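Local coordinates for cupin 2, conserved barrel domain protein (Shewanella frigidimarina, PDB 2PFW) that is of unknown function but folds as a small RmlC-like cupin barrel that assembles in pairs and is related to the KdgF-type cupins, at residues E17-G20 and K24-M27; Q26-G29 and M35-K38. All coordinates share one frame; numbering follows the deposited sequence.

Contact 1: residues E17-G20 and K24-M27; sequences EDIG and KRQM
Glu17 and Arg25 face each other as an antiparallel hydrogen-bonded pair and trade both of their backbone bonds. Glu17 N gives its hydrogen to Arg25 O at 2.9 Å, nearly straight at 171°. In return, Arg25 N donates to Glu17 O, also at 2.9 Å. This is a short beta hairpin at the surface of the cupin fold, where strand 17-18 is one of the two outermost strands of the six-stranded sheet within the chain and strand 23-31 is its neighbour. Beside the bonded pair, Asp18 and Lys24 make the non-hydrogen-bonded pair, and the CA-H of Lys24 leans on Glu17 O.

Asp18 also forms an Asx turn: its OD1 accepts from Gly20 N at 2.9 Å, the amide reaching it from above the carboxylate plane, and Gly20 follows with a positive phi of 68°. Glu17 and Arg25 carry opposite charges on the same face of the sheet without closing a salt bridge, since Glu17 OE1 stays 4.2 Å from Arg25 NH2. A water donates to Glu17 OE1 instead and reaches more weakly toward Arg25 O.

Arg25 has CG anti to its own amide nitrogen (chi1 -176°), and a bend at chi3 swings the guanidinium over to Ile19. Phe111 adds a cation-pi contact to this arginine, and Glu113 a weak, long ion pair. Ile19 crosses Arg25 at about a right angle; its CG2 methyl sits above one face of the guanidinium and displaced from its centre, 3.8 Å from Arg25 CZ, while Ile19 CD1 comes to 3.9 Å from Arg25 NH1.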
ATOM      1  N   GLU A  17     -15.920  -6.833  -0.962  1.00 33.84           N
ATOM      2  CA  GLU A  17     -16.527  -7.776  -0.028  1.00 32.74           C
ATOM      3  C   GLU A  17     -17.027  -7.054   1.219  1.00 32.06           C
ATOM      4  O   GLU A  17     -16.273  -6.372   1.913  1.00 28.92           O
ATOM      5  CB  GLU A  17     -15.522  -8.868   0.338  1.00 34.97           C
ATOM      6  CG  GLU A  17     -16.083  -9.923   1.276  1.00 37.03           C
ATOM      7  CD  GLU A  17     -15.164 -11.119   1.442  1.00 40.89           C
ATOM      8  OE1 GLU A  17     -13.965 -11.020   1.101  1.00 45.00           O
ATOM      9  OE2 GLU A  17     -15.649 -12.170   1.920  1.00 46.10           O
ATOM     10  N   ASP A  18     -18.319  -7.188   1.496  1.00 34.35           N
ATOM     11  CA  ASP A  18     -18.917  -6.662   2.716  1.00 34.56           C
ATOM     12  C   ASP A  18     -18.502  -7.517   3.910  1.00 32.56           C
ATOM     13  O   ASP A  18     -18.925  -8.665   4.034  1.00 36.06           O
ATOM     14  CB  ASP A  18     -20.441  -6.620   2.598  1.00 34.66           C
ATOM     15  CG  ASP A  18     -21.121  -6.365   3.931  1.00 37.29           C
ATOM     16  OD1 ASP A  18     -20.477  -5.736   4.801  1.00 40.84           O
ATOM     17  OD2 ASP A  18     -22.279  -6.792   4.103  1.00 48.05           O
ATOM     18  N   ILE A  19     -17.679  -6.961   4.785  1.00 34.40           N
ATOM     19  CA  ILE A  19     -17.181  -7.699   5.943  1.00 36.19           C
ATOM     20  C   ILE A  19     -17.816  -7.199   7.233  1.00 35.42           C
ATOM     21  O   ILE A  19     -17.281  -7.429   8.316  1.00 35.23           O
ATOM     22  CB  ILE A  19     -15.649  -7.569   6.044  1.00 33.39           C
ATOM     23  CG1 ILE A  19     -15.186  -6.119   6.148  1.00 31.72           C
ATOM     24  CG2 ILE A  19     -14.988  -8.293   4.882  1.00 30.44           C
ATOM     25  CD1 ILE A  19     -13.796  -5.927   6.696  1.00 31.85           C
ATOM     26  N   GLY A  20     -18.950  -6.516   7.117  1.00 37.32           N
ATOM     27  CA  GLY A  20     -19.686  -6.014   8.262  1.00 36.88           C
ATOM     28  C   GLY A  20     -18.957  -4.903   8.993  1.00 34.72           C
ATOM     29  O   GLY A  20     -17.795  -4.610   8.708  1.00 34.62           O
ATOM     30  N   LYS A  24     -15.912  -2.348   4.027  1.00 27.74           N
ATOM     31  CA  LYS A  24     -15.862  -3.093   2.772  1.00 27.63           C
ATOM     32  C   LYS A  24     -14.408  -3.314   2.365  1.00 21.42           C
ATOM     33  O   LYS A  24     -13.595  -2.402   2.510  1.00 24.12           O
ATOM     34  CB  LYS A  24     -16.608  -2.366   1.663  1.00 29.05           C
ATOM     35  CG  LYS A  24     -18.125  -2.412   1.755  1.00 30.56           C
ATOM     36  CD  LYS A  24     -18.774  -1.745   0.558  1.00 36.34           C
ATOM     37  CE  LYS A  24     -19.596  -0.517   0.919  1.00 38.40           C
ATOM     38  NZ  LYS A  24     -18.833   0.749   0.701  1.00 38.53           N
ATOM     39  N   ARG A  25     -14.067  -4.503   1.881  1.00 26.40           N
ATOM     40  CA  ARG A  25     -12.660  -4.832   1.658  1.00 25.82           C
ATOM     41  C   ARG A  25     -12.423  -5.336   0.234  1.00 20.43           C
ATOM     42  O   ARG A  25     -13.209  -6.141  -0.267  1.00 21.88           O
ATOM     43  CB  ARG A  25     -12.182  -5.889   2.660  1.00 26.56           C
ATOM     44  CG  ARG A  25     -10.706  -6.230   2.564  1.00 26.40           C
ATOM     45  CD  ARG A  25     -10.227  -7.041   3.762  1.00 28.04           C
ATOM     46  NE  ARG A  25     -10.851  -8.354   3.782  1.00 32.10           N
ATOM     47  CZ  ARG A  25     -11.229  -9.076   4.820  1.00 30.84           C
ATOM     48  NH1 ARG A  25     -11.067  -8.651   6.064  1.00 34.60           N
ATOM     49  NH2 ARG A  25     -11.790 -10.265   4.619  1.00 34.17           N
ATOM     50  N   GLN A  26     -11.350  -4.862  -0.390  1.00 22.35           N
ATOM     51  CA  GLN A  26     -10.949  -5.358  -1.701  1.00 21.97           C
ATOM     52  C   GLN A  26      -9.480  -5.775  -1.722  1.00 15.27           C
ATOM     53  O   GLN A  26      -8.599  -5.008  -1.343  1.00 18.88           O
ATOM     54  CB  GLN A  26     -11.174  -4.308  -2.789  1.00 24.97           C
ATOM     55  CG  GLN A  26     -11.009  -4.845  -4.208  1.00 23.31           C
ATOM     56  CD  GLN A  26     -11.061  -3.717  -5.220  1.00 19.34           C
ATOM     57  OE1 GLN A  26     -10.308  -2.756  -5.083  1.00 20.76           O
ATOM     58  NE2 GLN A  26     -11.937  -3.840  -6.207  1.00 28.37           N
HETATM   59  N   MSE A  27      -9.225  -6.995  -2.179  1.00 23.87           N
HETATM   60  CA  MSE A  27      -7.857  -7.469  -2.377  1.00 23.08           C
HETATM   61  C   MSE A  27      -7.140  -6.714  -3.482  1.00 20.18           C
HETATM   62  O   MSE A  27      -7.687  -6.668  -4.539  1.00 20.83           O
HETATM   63  CB  MSE A  27      -7.868  -8.978  -2.688  1.00 23.48           C
HETATM   64  CG  MSE A  27      -6.456  -9.586  -2.706  1.00 23.70           C
HETATM   65 SE   MSE A  27      -5.529  -9.431  -0.975  1.00 32.37          SE
HETATM   66  CE  MSE A  27      -6.924 -10.222  -0.005  1.00 16.58           C
TER
HETATM   67  O   HOH W   1     -12.205  -9.474  -0.150  1.00 35.00           O

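Contact 2: residues Q26-G29 and M35-K38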
ATOM      1  N   GLN A  26     -11.350  -4.862  -0.390  1.00 22.35           N
ATOM      2  CA  GLN A  26     -10.949  -5.358  -1.701  1.00 21.97           C
ATOM      3  C   GLN A  26      -9.480  -5.775  -1.722  1.00 15.27           C
ATOM      4  O   GLN A  26      -8.599  -5.008  -1.343  1.00 18.88           O
ATOM      5  CB  GLN A  26     -11.174  -4.308  -2.789  1.00 24.97           C
ATOM      6  CG  GLN A  26     -11.009  -4.845  -4.208  1.00 23.31           C
ATOM      7  CD  GLN A  26     -11.061  -3.717  -5.220  1.00 19.34           C
ATOM      8  OE1 GLN A  26     -10.308  -2.756  -5.083  1.00 20.76           O
ATOM      9  NE2 GLN A  26     -11.937  -3.840  -6.207  1.00 28.37           N
HETATM   10  N   MSE A  27      -9.225  -6.995  -2.179  1.00 23.87           N
HETATM   11  CA  MSE A  27      -7.857  -7.469  -2.377  1.00 23.08           C
HETATM   12  C   MSE A  27      -7.140  -6.714  -3.482  1.00 20.18           C
HETATM   13  O   MSE A  27      -7.687  -6.668  -4.539  1.00 20.83           O
HETATM   14  CB  MSE A  27      -7.868  -8.978  -2.688  1.00 23.48           C
HETATM   15  CG  MSE A  27      -6.456  -9.586  -2.706  1.00 23.70           C
HETATM   16 SE   MSE A  27      -5.529  -9.431  -0.975  1.00 32.37          SE
HETATM   17  CE  MSE A  27      -6.924 -10.222  -0.005  1.00 16.58           C
ATOM     18  N   LEU A  28      -5.970  -6.161  -3.200  1.00 21.77           N
ATOM     19  CA  LEU A  28      -5.161  -5.518  -4.228  1.00 22.58           C
ATOM     20  C   LEU A  28      -4.076  -6.453  -4.757  1.00 26.73           C
ATOM     21  O   LEU A  28      -3.684  -6.381  -5.923  1.00 24.09           O
ATOM     22  CB  LEU A  28      -4.502  -4.252  -3.684  1.00 20.40           C
ATOM     23  CG  LEU A  28      -5.477  -3.202  -3.132  1.00 20.60           C
ATOM     24  CD1 LEU A  28      -4.720  -1.996  -2.616  1.00 18.37           C
ATOM     25  CD2 LEU A  28      -6.485  -2.812  -4.198  1.00 24.33           C
ATOM     26  N   GLY A  29      -3.575  -7.329  -3.892  1.00 24.08           N
ATOM     27  CA  GLY A  29      -2.603  -8.334  -4.309  1.00 22.43           C
ATOM     28  C   GLY A  29      -1.939  -8.972  -3.103  1.00 19.25           C
ATOM     29  O   GLY A  29      -1.748  -8.303  -2.085  1.00 18.74           O
HETATM   30  N   MSE A  35       0.794  -8.615   1.529  1.00 22.19           N
HETATM   31  CA  MSE A  35      -0.632  -8.526   1.194  1.00 17.80           C
HETATM   32  C   MSE A  35      -1.173  -7.108   1.347  1.00 22.80           C
HETATM   33  O   MSE A  35      -0.914  -6.508   2.340  1.00 23.45           O
HETATM   34  CB  MSE A  35      -1.456  -9.503   2.037  1.00 22.51           C
HETATM   35  CG  MSE A  35      -2.963  -9.253   2.031  1.00 22.74           C
HETATM   36 SE   MSE A  35      -4.042 -10.552   3.016  1.00 32.32          SE
HETATM   37  CE  MSE A  35      -4.424 -11.676   1.578  1.00 28.21           C
ATOM     38  N   ALA A  36      -1.902  -6.644   0.337  1.00 21.81           N
ATOM     39  CA  ALA A  36      -2.451  -5.294   0.340  1.00 18.51           C
ATOM     40  C   ALA A  36      -3.942  -5.336   0.020  1.00 22.31           C
ATOM     41  O   ALA A  36      -4.361  -5.960  -0.959  1.00 20.38           O
ATOM     42  CB  ALA A  36      -1.714  -4.415  -0.650  1.00 26.36           C
ATOM     43  N   VAL A  37      -4.749  -4.680   0.851  1.00 19.94           N
ATOM     44  CA  VAL A  37      -6.183  -4.609   0.585  1.00 19.34           C
ATOM     45  C   VAL A  37      -6.635  -3.141   0.593  1.00 18.52           C
ATOM     46  O   VAL A  37      -5.896  -2.282   1.071  1.00 18.62           O
ATOM     47  CB  VAL A  37      -7.034  -5.399   1.590  1.00 23.57           C
ATOM     48  CG1 VAL A  37      -6.594  -6.853   1.632  1.00 26.38           C
ATOM     49  CG2 VAL A  37      -6.959  -4.758   2.970  1.00 19.32           C
ATOM     50  N   LYS A  38      -7.821  -2.931   0.050  1.00 19.98           N
ATOM     51  CA  LYS A  38      -8.524  -1.661   0.031  1.00 21.29           C
ATOM     52  C   LYS A  38      -9.767  -1.755   0.918  1.00 12.38           C
ATOM     53  O   LYS A  38     -10.609  -2.620   0.695  1.00 15.39           O
ATOM     54  CB  LYS A  38      -8.929  -1.266  -1.389  1.00 22.14           C
ATOM     55  CG  LYS A  38      -9.216   0.213  -1.563  1.00 19.65           C
ATOM     56  CD  LYS A  38      -9.704   0.527  -2.968  1.00 25.29           C
ATOM     57  CE  LYS A  38      -9.287   1.938  -3.358  1.00 25.28           C
ATOM     58  NZ  LYS A  38      -9.932   2.366  -4.631  1.00 24.65           N
TER
HETATM   59  O   HOH W   2      -9.725  -0.291  -6.278  1.00 21.57           O
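Gln26 and Lys38 pair both ways, each N to the other's O at 2.6 Å and in the carbonyl plane. The short segments 26-29 and 35-38 run antiparallel, their axes 4.4 Å apart at closest approach with 143° between the chain directions. The register then slips by one residue: Ala36 O takes Leu28 N at 2.8 Å and, weakly, Gly29 N, while Ala36 N gives back to Gly29 O at 2.9 Å. Leu28 holds a nearly helical phi/psi of -98/-32° at the slip.

Beside the bulge, Met27 and Met35, both selenomethionines, cross at about a right angle. Bends at chi2 and chi3 turn the end of Met27 toward the neighbouring strand, bringing its CE to 3.3 Å from Met35 CE, a tight fit, and to 3.8 Å from Val37 CG1.

Leu28 lays CB against Ala36 O and CD2 against Lys38 CB, 4.0 Å away. Gln26 and Lys38 lie side by side, and one water bridges Gln26 OE1 and Lys38 NZ; Gln26 NE2 is bound to Thr14 O and Gly11 O. Lys38 NZ also makes a weak hydrogen bond to Tyr59 OH of the second subunit. That tyrosine packs on Leu28, and Ser81 OG of that subunit makes a hydrogen bond to Leu28 O. Two residues opposite one, Leu28 and Gly29 facing Ala36, make a classic beta bulge in a hairpin of the cupin barrel, here at the dimer interface.

Strand 23-31 is common to both contacts, with Gln26 and Met27 in each pair of segments: 17-20 flanks it on one edge and 35-38 on the other, giving three consecutive strands of one sheet. Contact 1 lies at the surface, at the sheet's end, and mixes backbone bonds with charged side chains, a water and a guanidinium lying against an isoleucine. Contact 2 is buried, further into the sheet, where strand 34-41 goes on to pair with 98-105; its side-chain contacts are mainly apolar, and it alone of the two meets the second subunit. Arg25 joins them, its CG packing 3.9 Å from Val37 CB.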